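Alpha-actinin-like protein 1 (Schizosaccharomyces pombe, PDB 5BVR) binds actin filaments and acts in actin-ring formation, cytokinesis and septation, this chain being its N-terminal actin-binding domain. Local coordinates at residues 126-131 and 215-220; 132-137 and 229-234; 160-165 and 171-176; 192-195 and 199-202. One frame throughout, in Å; residues are numbered along the deposited sequence.

Overall arrangement
Going along the chain from the N terminus, the contacts begin at helix 127-138. It supplies 126-131 to interaction 1 and then 132-137 to interaction 2. The chain next runs through helix 159-168, and the segment 171-176 folds back on it to close interaction 3. Helix 183-198 follows, and 199-202 turns back on its end to close interaction 4. Finally helix 217-234 brings 215-220 and then 229-234 to helix 127-138. Interactions 1 and 2 therefore cross, their segments alternating. Both span interactions 3 and 4, which follow one another in series. All four lie in the second calponin-homology domain. Interactions 2, 3 and 4 touch one another by packing.

Interaction 1. Residues 126-131 and 215-220; sequences TAKEGL and PDERSI
Lys128 and Glu217 meet in a salt bridge, the one contact that joins these two segments. Lys128 NZ donates to Glu217 OE2 at 2.7 Å. The ammonium group comes from above the carboxylate plane, 43° out of it. The second oxygen, Glu217 OE1, stays 3.9 Å from Lys128 NZ, so the grip is one-sided. Both chains are extended, and they cross at about a right angle. Lys128 CG lies anti to the backbone N (chi1 180°), and the straight chain beyond it spans much of the gap between helices whose CA atoms, at Lys128 and Arg218, are still 10.4 Å apart. The pair sits at the surface. Were Glu217 an alanine, the ammonium of Lys128 is likely to be left without its charged mate and its end less fixed. Phe151 and Met221 touch Lys128, and Thr152 touches Glu217.

The next shell fixes the start of helix 217-234. Asp216 is its N-cap. Asp216 OD2 takes the amide Ser219 N at 3.0 Å and the hydroxyl Ser219 OG at 2.7 Å, the two donors arriving from opposite faces of the carboxylate. Asp216 OD2 also accepts from Gln12 NE2 of helix 11-25, while Arg218 makes a cation-pi contact with Trp109. Asp216 and Arg218 belong to a zinc site, and the side chain of Glu217 comes to about 4 Å from a bound zinc ion. The salt bridge thus joins the first turns of two helices in the second calponin-homology domain, part of the tandem pair that makes the actin-binding domain of the alpha-actinin family.

Interaction 2. Residues 132-137 and 229-234; sequences LLWCQR and HAFSTL
Two helical segments face each other here at a distance, their nearest CA atoms, of Trp134 and Ser232, being 10.5 Å apart. Large side chains fill the gap. Trp134 points across from helix 127-138 with CG anti to the backbone N (chi1 180°), which carries the indole into the space between the helices, where its six-membered ring meets Phe231. Trp134 CH2 lies 3.6 Å from Phe231 CD2, and Trp134 CZ2 lies 3.8 Å from the same atom. Phe231 CD2 comes in at the edge of the indole, near its plane. The two ring planes are 55° apart and the centroids 5.9 Å apart, an oblique pair. The two side chains cross at about a right angle.

The pyrrole side of the indole is bridged by water. Trp134 NE1 donates to this water at 2.9 Å, and the water donates to Ser232 OG at 2.8 Å. Direct bonding is ruled out by the separation of Trp134 NE1 and Ser232 OG, 4.4 Å. The hydroxyl Ser232 OG also bonds to Phe228 O, one turn earlier in its helix. Phe228 further meets Trp134 edge-to-face, and Leu164 of helix 159-168 packs on both Trp134 and Phe231. The ring of Phe231 stacks on His168, a zinc ligand together with Asp235.

The contact is thus apolar where the rings touch and polar at the indole nitrogen. The water gives the N-H an acceptor and links the tryptophan to the serine, so this side chain can lie buried between the two helices with its polar atom satisfied.

Interaction 3. Residues 160-165 and 171-176; sequences AFCALI and DLLDYN
Leu173 and Tyr175 belong to the loop that leaves helix 159-168 and folds back to cover one side of it, within the second calponin-homology domain. The closest CA pair is Ala163 and Tyr175, 6.7 Å apart. Leu173 points at the helix with CG anti to the backbone N (chi1 -163°). Leu173 CD1 presses on Ile165 CG2 at 3.9 Å, and the two chains cross at about a right angle. The same methyl, Leu173 CD1, also meets Cys162 SG at 4.1 Å, while Leu173 CD2 reaches Cys162 CB at 4.1 Å. Cutting Leu173 back to an alanine is likely to open a gap over Ile165 and Cys162 and leave both with less cover.

Tyr175 lies along the helix at Cys162 and Ala163. Tyr175 CD1 meets Cys162 CB at 4.0 Å, and Tyr175 CE1 meets Ala163 CB at 3.9 Å. Cys162 C sits at the edge of the phenol ring. The ring also meets Tyr142 edge-to-face, and Ile193 touches Leu173.

No hydrogen bond joins the two segments. The groups that meet are buried and mostly apolar, consistent with the loop being held to the helix by apolar packing.

Interaction 4. Residues 192-195 and 199-202; sequences DIAQ and GIPR
The backbone turns back on itself where helix 183-198 ends, bringing the CA atoms of Gln195 and Ile200 to 4.6 Å. Gly199 is the first residue to leave helical geometry. Its phi is positive (69°), which favours glycine. A positive-phi glycine just past the last turn is a common way to end a helix at its C terminus. Ile200 N then donates to Ala194 O at 3.0 Å, six residues back, from well above the carbonyl plane. Gly199 N makes a weak bond to Gln195 O at 3.3 Å. Gln195 CA also comes to 3.2 Å from Ile200 O, a CA-H...O contact.

Among the side chains, Ala194 CB packs on Ile200 CB at 3.9 Å and on Ile200 CD1 at 4.0 Å. Further round, Arg202 returns to the helix. Its chain bends at chi3 (-65°), which turns the guanidinium toward Asp192. Asp192 OD1 and Arg202 NH2 form a salt bridge, modelled so short that its exact length is doubtful. The oxygen lies at the edge of the guanidinium, near its plane, while the carboxylate plane is turned 60° from it. Asp192 OD1 also accepts from Gln188 NE2, so this acceptor has a second partner one turn earlier.

The turn lies against helix 217-234. Glu226 and Ala230 touch Ile200, and Tyr227 touches Ala194. Ile193, on the same helical segment, meets Leu172 and Leu173 of the loop after helix 159-168.

Interaction 1. Residues 126-131 and 215-220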
loop_
_atom_site.group_PDB
_atom_site.type_symbol
_atom_site.label_atom_id
_atom_site.label_comp_id
_atom_site.label_asym_id
_atom_site.label_seq_id
_atom_site.Cartn_x
_atom_site.Cartn_y
_atom_site.Cartn_z
ATOM N N THR A 126 -5.746 10.447 -13.107
ATOM C CA THR A 126 -5.760 10.284 -11.653
ATOM C C THR A 126 -5.774 8.826 -11.266
ATOM O O THR A 126 -6.028 7.941 -12.093
ATOM C CB THR A 126 -6.970 10.970 -10.995
ATOM O OG1 THR A 126 -8.168 10.343 -11.445
ATOM C CG2 THR A 126 -7.023 12.437 -11.344
ATOM N N ALA A 127 -5.534 8.580 -9.985
ATOM C CA ALA A 127 -5.673 7.245 -9.418
ATOM C C ALA A 127 -4.800 6.209 -10.139
ATOM O O ALA A 127 -3.639 6.486 -10.441
ATOM C CB ALA A 127 -7.155 6.841 -9.392
ATOM N N LYS A 128 -5.342 5.026 -10.427
ATOM C CA LYS A 128 -4.522 3.966 -11.003
ATOM C C LYS A 128 -3.903 4.405 -12.335
ATOM O O LYS A 128 -2.720 4.184 -12.570
ATOM C CB LYS A 128 -5.347 2.698 -11.188
ATOM C CG LYS A 128 -4.563 1.560 -11.788
ATOM C CD LYS A 128 -5.447 0.318 -11.873
ATOM C CE LYS A 128 -4.653 -0.884 -12.282
ATOM N NZ LYS A 128 -5.555 -2.077 -12.312
ATOM N N GLU A 129 -4.711 5.040 -13.181
ATOM C CA GLU A 129 -4.243 5.492 -14.500
ATOM C C GLU A 129 -3.116 6.483 -14.330
ATOM O O GLU A 129 -2.133 6.471 -15.071
ATOM C CB GLU A 129 -5.378 6.198 -15.240
ATOM C CG GLU A 129 -6.410 5.282 -15.800
ATOM C CD GLU A 129 -7.396 5.990 -16.707
ATOM O OE1 GLU A 129 -7.513 7.246 -16.647
ATOM O OE2 GLU A 129 -8.063 5.283 -17.481
ATOM N N GLY A 130 -3.298 7.398 -13.383
ATOM C CA GLY A 130 -2.303 8.395 -13.080
ATOM C C GLY A 130 -1.000 7.824 -12.613
ATOM O O GLY A 130 0.072 8.230 -13.072
ATOM N N LEU A 131 -1.089 6.862 -11.701
ATOM C CA LEU A 131 0.109 6.236 -11.179
ATOM C C LEU A 131 0.846 5.472 -12.273
ATOM O O LEU A 131 2.068 5.564 -12.377
ATOM C CB LEU A 131 -0.258 5.322 -10.014
ATOM C CG LEU A 131 0.941 4.621 -9.369
ATOM C CD1 LEU A 131 1.965 5.621 -8.820
ATOM C CD2 LEU A 131 0.483 3.674 -8.268
ATOM N N PRO A 215 2.244 -12.093 -9.995
ATOM C CA PRO A 215 2.403 -11.281 -8.783
ATOM C C PRO A 215 1.106 -10.559 -8.434
ATOM O O PRO A 215 0.246 -10.338 -9.288
ATOM C CB PRO A 215 3.481 -10.274 -9.175
ATOM C CG PRO A 215 3.343 -10.152 -10.633
ATOM C CD PRO A 215 2.906 -11.484 -11.156
ATOM N N ASP A 216 0.981 -10.192 -7.163
ATOM C CA ASP A 216 -0.243 -9.571 -6.685
ATOM C C ASP A 216 -0.288 -8.091 -7.051
ATOM O O ASP A 216 0.462 -7.278 -6.505
ATOM C CB ASP A 216 -0.440 -9.748 -5.176
ATOM C CG ASP A 216 -1.794 -9.274 -4.742
ATOM O OD1 ASP A 216 -2.786 -9.894 -5.175
ATOM O OD2 ASP A 216 -1.887 -8.249 -4.022
ATOM N N GLU A 217 -1.234 -7.749 -7.919
ATOM C CA GLU A 217 -1.376 -6.404 -8.442
ATOM C C GLU A 217 -1.601 -5.369 -7.346
ATOM O O GLU A 217 -0.950 -4.326 -7.341
ATOM C CB GLU A 217 -2.536 -6.351 -9.427
ATOM C CG GLU A 217 -2.614 -5.012 -10.162
ATOM C CD GLU A 217 -3.747 -4.915 -11.146
ATOM O OE1 GLU A 217 -4.700 -5.724 -11.089
ATOM O OE2 GLU A 217 -3.686 -3.998 -11.979
ATOM N N ARG A 218 -2.541 -5.624 -6.448
ATOM C CA ARG A 218 -2.844 -4.626 -5.425
ATOM C C ARG A 218 -1.656 -4.378 -4.509
ATOM O O ARG A 218 -1.417 -3.247 -4.115
ATOM C CB ARG A 218 -4.061 -5.071 -4.632
ATOM C CG ARG A 218 -5.327 -5.037 -5.472
ATOM C CD ARG A 218 -6.571 -5.596 -4.768
ATOM N NE ARG A 218 -7.738 -5.389 -5.617
ATOM C CZ ARG A 218 -8.999 -5.595 -5.247
ATOM N NH1 ARG A 218 -9.292 -6.028 -4.024
ATOM N NH2 ARG A 218 -9.975 -5.346 -6.111
ATOM N N SER A 219 -0.905 -5.420 -4.165
ATOM C CA SER A 219 0.286 -5.257 -3.366
ATOM C C SER A 219 1.327 -4.372 -4.067
ATOM O O SER A 219 1.932 -3.474 -3.474
ATOM C CB SER A 219 0.889 -6.609 -3.015
ATOM O OG SER A 219 -0.020 -7.374 -2.263
ATOM N N ILE A 220 1.576 -4.658 -5.333
ATOM C CA ILE A 220 2.531 -3.882 -6.096
ATOM C C ILE A 220 2.076 -2.432 -6.165
ATOM O O ILE A 220 2.873 -1.514 -5.934
ATOM C CB ILE A 220 2.818 -4.498 -7.491
ATOM C CG1 ILE A 220 3.624 -5.780 -7.299
ATOM C CG2 ILE A 220 3.534 -3.506 -8.397
ATOM C CD1 ILE A 220 3.734 -6.609 -8.563
#

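Interaction 2. Residues 132-137 and 229-234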
loop_
_atom_site.group_PDB
_atom_site.type_symbol
_atom_site.label_atom_id
_atom_site.label_comp_id
_atom_site.label_asym_id
_atom_site.label_seq_id
_atom_site.Cartn_x
_atom_site.Cartn_y
_atom_site.Cartn_z
ATOM N N LEU A 132 0.115 4.767 -13.133
ATOM C CA LEU A 132 0.754 4.033 -14.217
ATOM C C LEU A 132 1.462 5.002 -15.150
ATOM O O LEU A 132 2.614 4.800 -15.525
ATOM C CB LEU A 132 -0.263 3.185 -14.994
ATOM C CG LEU A 132 0.386 2.269 -16.014
ATOM C CD1 LEU A 132 1.210 1.190 -15.325
ATOM C CD2 LEU A 132 -0.689 1.673 -16.909
ATOM N N LEU A 133 0.753 6.053 -15.554
ATOM C CA LEU A 133 1.361 7.029 -16.457
ATOM C C LEU A 133 2.609 7.668 -15.828
ATOM O O LEU A 133 3.606 7.833 -16.514
ATOM C CB LEU A 133 0.346 8.082 -16.876
ATOM C CG LEU A 133 0.887 9.095 -17.876
ATOM C CD1 LEU A 133 1.411 8.425 -19.119
ATOM C CD2 LEU A 133 -0.215 10.078 -18.249
ATOM N N TRP A 134 2.565 8.007 -14.538
ATOM C CA TRP A 134 3.741 8.523 -13.851
ATOM C C TRP A 134 4.919 7.561 -13.972
ATOM O O TRP A 134 6.033 7.956 -14.305
ATOM C CB TRP A 134 3.410 8.811 -12.391
ATOM C CG TRP A 134 4.543 9.337 -11.575
ATOM C CD1 TRP A 134 4.910 10.652 -11.435
ATOM C CD2 TRP A 134 5.438 8.584 -10.742
ATOM N NE1 TRP A 134 5.966 10.758 -10.566
ATOM C CE2 TRP A 134 6.310 9.504 -10.130
ATOM C CE3 TRP A 134 5.574 7.227 -10.433
ATOM C CZ2 TRP A 134 7.308 9.112 -9.265
ATOM C CZ3 TRP A 134 6.571 6.851 -9.552
ATOM C CH2 TRP A 134 7.418 7.786 -8.979
ATOM N N CYS A 135 4.664 6.283 -13.745
ATOM C CA CYS A 135 5.722 5.288 -13.876
ATOM C C CYS A 135 6.269 5.248 -15.289
ATOM O O CYS A 135 7.473 5.144 -15.484
ATOM C CB CYS A 135 5.188 3.915 -13.504
ATOM S SG CYS A 135 4.803 3.693 -11.729
ATOM N N GLN A 136 5.379 5.303 -16.264
ATOM C CA GLN A 136 5.806 5.300 -17.664
ATOM C C GLN A 136 6.651 6.514 -18.027
ATOM O O GLN A 136 7.693 6.380 -18.688
ATOM C CB GLN A 136 4.592 5.195 -18.593
ATOM C CG GLN A 136 3.857 3.890 -18.440
ATOM C CD GLN A 136 2.541 3.840 -19.193
ATOM O OE1 GLN A 136 1.903 4.859 -19.455
ATOM N NE2 GLN A 136 2.113 2.631 -19.527
ATOM N N ARG A 137 6.204 7.698 -17.598
ATOM C CA ARG A 137 6.947 8.913 -17.913
ATOM C C ARG A 137 8.309 8.932 -17.225
ATOM O O ARG A 137 9.328 9.298 -17.840
ATOM C CB ARG A 137 6.128 10.152 -17.549
ATOM C CG ARG A 137 4.896 10.371 -18.432
ATOM C CD ARG A 137 5.227 10.885 -19.863
ATOM N NE ARG A 137 3.976 11.212 -20.557
ATOM C CZ ARG A 137 3.256 10.363 -21.282
ATOM N NH1 ARG A 137 3.689 9.119 -21.504
ATOM N NH2 ARG A 137 2.097 10.761 -21.794
ATOM N N HIS A 229 4.471 9.197 -3.972
ATOM C CA HIS A 229 4.288 10.223 -2.943
ATOM C C HIS A 229 5.627 10.702 -2.391
ATOM O O HIS A 229 5.836 11.921 -2.194
ATOM C CB HIS A 229 3.396 9.738 -1.809
ATOM C CG HIS A 229 1.960 9.574 -2.197
ATOM N ND1 HIS A 229 1.145 10.645 -2.508
ATOM C CD2 HIS A 229 1.209 8.462 -2.377
ATOM C CE1 HIS A 229 -0.060 10.197 -2.822
ATOM N NE2 HIS A 229 -0.046 8.878 -2.747
ATOM N N ALA A 230 6.561 9.790 -2.151
ATOM C CA ALA A 230 7.842 10.211 -1.595
ATOM C C ALA A 230 8.627 11.043 -2.592
ATOM O O ALA A 230 9.145 12.108 -2.243
ATOM C CB ALA A 230 8.657 9.002 -1.138
ATOM N N PHE A 231 8.725 10.559 -3.831
ATOM C CA PHE A 231 9.500 11.276 -4.831
ATOM C C PHE A 231 8.898 12.665 -5.037
ATOM O O PHE A 231 9.620 13.664 -5.111
ATOM C CB PHE A 231 9.530 10.536 -6.177
ATOM C CG PHE A 231 10.381 9.299 -6.204
ATOM C CD1 PHE A 231 11.000 8.787 -5.082
ATOM C CD2 PHE A 231 10.583 8.672 -7.419
ATOM C CE1 PHE A 231 11.795 7.642 -5.172
ATOM C CE2 PHE A 231 11.382 7.540 -7.512
ATOM C CZ PHE A 231 11.983 7.031 -6.380
ATOM N N SER A 232 7.575 12.712 -5.185
ATOM C CA SER A 232 6.908 13.982 -5.454
ATOM C C SER A 232 7.143 14.983 -4.321
ATOM O O SER A 232 7.392 16.161 -4.550
ATOM C CB SER A 232 5.420 13.788 -5.688
ATOM O OG SER A 232 5.172 12.978 -6.838
ATOM N N THR A 233 7.047 14.515 -3.088
ATOM C CA THR A 233 7.238 15.373 -1.927
ATOM C C THR A 233 8.667 15.854 -1.852
ATOM O O THR A 233 8.922 17.049 -1.637
ATOM C CB THR A 233 6.845 14.619 -0.659
ATOM O OG1 THR A 233 5.444 14.338 -0.730
ATOM C CG2 THR A 233 7.138 15.436 0.598
ATOM N N LEU A 234 9.602 14.942 -2.068
ATOM C CA LEU A 234 11.002 15.291 -1.983
ATOM C C LEU A 234 11.429 16.232 -3.103
ATOM O O LEU A 234 12.380 16.998 -2.928
ATOM C CB LEU A 234 11.869 14.035 -1.947
ATOM C CG LEU A 234 11.770 13.226 -0.648
ATOM C CD1 LEU A 234 12.318 11.786 -0.825
ATOM C CD2 LEU A 234 12.481 13.950 0.485
HETATM O O HOH W 1 6.746 13.166 -9.142
#

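Interaction 3. Residues 160-165 and 171-176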
loop_
_atom_site.group_PDB
_atom_site.type_symbol
_atom_site.label_atom_id
_atom_site.label_comp_id
_atom_site.label_asym_id
_atom_site.label_seq_id
_atom_site.Cartn_x
_atom_site.Cartn_y
_atom_site.Cartn_z
ATOM N N ALA A 160 12.499 -1.948 -13.187
ATOM C CA ALA A 160 11.652 -0.751 -13.109
ATOM C C ALA A 160 11.853 -0.016 -11.773
ATOM O O ALA A 160 11.942 1.214 -11.742
ATOM C CB ALA A 160 10.179 -1.075 -13.335
ATOM N N PHE A 161 11.919 -0.764 -10.665
ATOM C CA PHE A 161 12.185 -0.163 -9.366
ATOM C C PHE A 161 13.542 0.536 -9.388
ATOM O O PHE A 161 13.657 1.675 -8.920
ATOM C CB PHE A 161 12.158 -1.176 -8.219
ATOM C CG PHE A 161 10.786 -1.696 -7.891
ATOM C CD1 PHE A 161 9.820 -0.864 -7.370
ATOM C CD2 PHE A 161 10.480 -3.034 -8.062
ATOM C CE1 PHE A 161 8.550 -1.341 -7.032
ATOM C CE2 PHE A 161 9.203 -3.519 -7.707
ATOM C CZ PHE A 161 8.254 -2.659 -7.214
ATOM N N CYS A 162 14.557 -0.133 -9.923
ATOM C CA CYS A 162 15.892 0.467 -9.978
ATOM C C CYS A 162 15.913 1.718 -10.841
ATOM O O CYS A 162 16.559 2.710 -10.477
ATOM C CB CYS A 162 16.937 -0.517 -10.487
ATOM S SG CYS A 162 17.329 -1.850 -9.312
ATOM N N ALA A 163 15.193 1.698 -11.962
ATOM C CA ALA A 163 15.176 2.838 -12.879
ATOM C C ALA A 163 14.473 4.015 -12.221
ATOM O O ALA A 163 14.919 5.162 -12.371
ATOM C CB ALA A 163 14.485 2.478 -14.164
ATOM N N LEU A 164 13.381 3.756 -11.499
ATOM C CA LEU A 164 12.681 4.846 -10.824
ATOM C C LEU A 164 13.606 5.553 -9.856
ATOM O O LEU A 164 13.624 6.769 -9.795
ATOM C CB LEU A 164 11.460 4.315 -10.081
ATOM C CG LEU A 164 10.191 4.078 -10.887
ATOM C CD1 LEU A 164 9.122 3.465 -9.978
ATOM C CD2 LEU A 164 9.659 5.343 -11.511
ATOM N N ILE A 165 14.366 4.783 -9.087
ATOM C CA ILE A 165 15.284 5.349 -8.111
ATOM C C ILE A 165 16.399 6.112 -8.822
ATOM O O ILE A 165 16.704 7.259 -8.470
ATOM C CB ILE A 165 15.884 4.261 -7.217
ATOM C CG1 ILE A 165 14.772 3.666 -6.347
ATOM C CG2 ILE A 165 16.980 4.835 -6.331
ATOM C CD1 ILE A 165 15.190 2.430 -5.602
ATOM N N ASP A 171 22.765 9.616 -8.023
ATOM C CA ASP A 171 23.843 9.407 -7.078
ATOM C C ASP A 171 23.634 8.202 -6.158
ATOM O O ASP A 171 24.608 7.702 -5.586
ATOM C CB ASP A 171 24.030 10.661 -6.217
ATOM C CG ASP A 171 22.784 11.035 -5.457
ATOM O OD1 ASP A 171 21.751 11.334 -6.106
ATOM O OD2 ASP A 171 22.849 11.055 -4.210
ATOM N N LEU A 172 22.393 7.709 -6.034
ATOM C CA LEU A 172 22.089 6.633 -5.074
ATOM C C LEU A 172 22.186 5.223 -5.650
ATOM O O LEU A 172 22.405 4.250 -4.926
ATOM C CB LEU A 172 20.684 6.795 -4.501
ATOM C CG LEU A 172 20.518 7.882 -3.450
ATOM C CD1 LEU A 172 19.071 7.893 -2.994
ATOM C CD2 LEU A 172 21.467 7.677 -2.261
ATOM N N LEU A 173 22.009 5.109 -6.955
ATOM C CA LEU A 173 21.890 3.800 -7.576
ATOM C C LEU A 173 22.427 3.967 -8.978
ATOM O O LEU A 173 21.804 4.646 -9.789
ATOM C CB LEU A 173 20.416 3.351 -7.575
ATOM C CG LEU A 173 20.120 1.862 -7.816
ATOM C CD1 LEU A 173 18.708 1.499 -7.366
ATOM C CD2 LEU A 173 20.276 1.499 -9.252
ATOM N N ASP A 174 23.591 3.378 -9.240
ATOM C CA ASP A 174 24.223 3.407 -10.556
ATOM C C ASP A 174 23.621 2.348 -11.481
ATOM O O ASP A 174 24.135 1.227 -11.587
ATOM C CB ASP A 174 25.731 3.189 -10.418
ATOM C CG ASP A 174 26.475 3.361 -11.728
ATOM O OD1 ASP A 174 25.823 3.501 -12.785
ATOM O OD2 ASP A 174 27.727 3.345 -11.697
ATOM N N TYR A 175 22.563 2.734 -12.180
ATOM C CA TYR A 175 21.769 1.813 -12.987
ATOM C C TYR A 175 22.587 1.109 -14.082
ATOM O O TYR A 175 22.426 -0.086 -14.331
ATOM C CB TYR A 175 20.617 2.589 -13.622
ATOM C CG TYR A 175 19.667 1.731 -14.398
ATOM C CD1 TYR A 175 18.586 1.122 -13.770
ATOM C CD2 TYR A 175 19.857 1.493 -15.751
ATOM C CE1 TYR A 175 17.719 0.322 -14.469
ATOM C CE2 TYR A 175 19.003 0.703 -16.462
ATOM C CZ TYR A 175 17.933 0.112 -15.822
ATOM O OH TYR A 175 17.088 -0.688 -16.539
ATOM N N ASN A 176 23.461 1.860 -14.742
ATOM C CA ASN A 176 24.212 1.311 -15.861
ATOM C C ASN A 176 25.242 0.264 -15.451
ATOM O O ASN A 176 25.707 -0.510 -16.287
ATOM C CB ASN A 176 24.866 2.444 -16.642
ATOM C CG ASN A 176 23.843 3.379 -17.236
ATOM O OD1 ASN A 176 22.813 2.937 -17.749
ATOM N ND2 ASN A 176 24.101 4.681 -17.147
#

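Interaction 4. Residues 192-195 and 199-202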
loop_
_atom_site.group_PDB
_atom_site.type_symbol
_atom_site.label_atom_id
_atom_site.label_comp_id
_atom_site.label_asym_id
_atom_site.label_seq_id
_atom_site.Cartn_x
_atom_site.Cartn_y
_atom_site.Cartn_z
ATOM N N ASP A 192 16.153 -1.771 -0.705
ATOM C CA ASP A 192 17.038 -1.305 0.371
ATOM C C ASP A 192 17.316 0.193 0.247
ATOM O O ASP A 192 17.231 0.941 1.223
ATOM C CB ASP A 192 18.371 -2.051 0.321
ATOM C CG ASP A 192 18.279 -3.481 0.797
ATOM O OD1 ASP A 192 17.252 -3.864 1.387
ATOM O OD2 ASP A 192 19.268 -4.232 0.580
ATOM N N ILE A 193 17.651 0.635 -0.950
ATOM C CA ILE A 193 17.941 2.043 -1.168
ATOM C C ILE A 193 16.696 2.900 -0.940
ATOM O O ILE A 193 16.769 3.936 -0.273
ATOM C CB ILE A 193 18.512 2.276 -2.559
ATOM C CG1 ILE A 193 19.901 1.643 -2.659
ATOM C CG2 ILE A 193 18.598 3.756 -2.865
ATOM C CD1 ILE A 193 20.454 1.619 -4.068
ATOM N N ALA A 194 15.558 2.480 -1.483
ATOM C CA ALA A 194 14.284 3.171 -1.252
ATOM C C ALA A 194 14.023 3.370 0.235
ATOM O O ALA A 194 13.648 4.457 0.685
ATOM C CB ALA A 194 13.149 2.383 -1.882
ATOM N N GLN A 195 14.234 2.319 1.016
ATOM C CA GLN A 195 13.970 2.411 2.452
ATOM C C GLN A 195 15.017 3.261 3.160
ATOM O O GLN A 195 14.676 4.184 3.900
ATOM C CB GLN A 195 13.907 1.017 3.064
ATOM C CG GLN A 195 13.438 0.989 4.496
ATOM C CD GLN A 195 14.573 1.150 5.470
ATOM O OE1 GLN A 195 15.557 0.405 5.422
ATOM N NE2 GLN A 195 14.452 2.128 6.364
ATOM N N GLY A 199 13.255 6.883 2.522
ATOM C CA GLY A 199 12.192 6.744 3.516
ATOM C C GLY A 199 10.961 5.975 3.055
ATOM O O GLY A 199 9.878 6.096 3.651
ATOM N N ILE A 200 11.104 5.201 1.986
ATOM C CA ILE A 200 9.992 4.430 1.450
ATOM C C ILE A 200 9.894 3.095 2.215
ATOM O O ILE A 200 10.815 2.286 2.151
ATOM C CB ILE A 200 10.193 4.179 -0.050
ATOM C CG1 ILE A 200 10.032 5.494 -0.831
ATOM C CG2 ILE A 200 9.208 3.127 -0.562
ATOM C CD1 ILE A 200 10.614 5.477 -2.258
ATOM N N PRO A 201 8.775 2.857 2.919
ATOM C CA PRO A 201 8.690 1.644 3.737
ATOM C C PRO A 201 8.671 0.388 2.887
ATOM O O PRO A 201 8.101 0.377 1.799
ATOM C CB PRO A 201 7.350 1.806 4.462
ATOM C CG PRO A 201 6.514 2.608 3.550
ATOM C CD PRO A 201 7.490 3.584 2.893
ATOM N N ARG A 202 9.271 -0.668 3.414
ATOM C CA ARG A 202 9.387 -1.929 2.702
ATOM C C ARG A 202 8.091 -2.723 2.823
ATOM O O ARG A 202 7.985 -3.624 3.666
ATOM C CB ARG A 202 10.542 -2.722 3.290
ATOM C CG ARG A 202 10.784 -4.063 2.639
ATOM C CD ARG A 202 11.829 -4.825 3.416
ATOM N NE ARG A 202 13.106 -4.132 3.326
ATOM C CZ ARG A 202 14.015 -4.362 2.386
ATOM N NH1 ARG A 202 13.816 -5.288 1.459
ATOM N NH2 ARG A 202 15.137 -3.668 2.384
#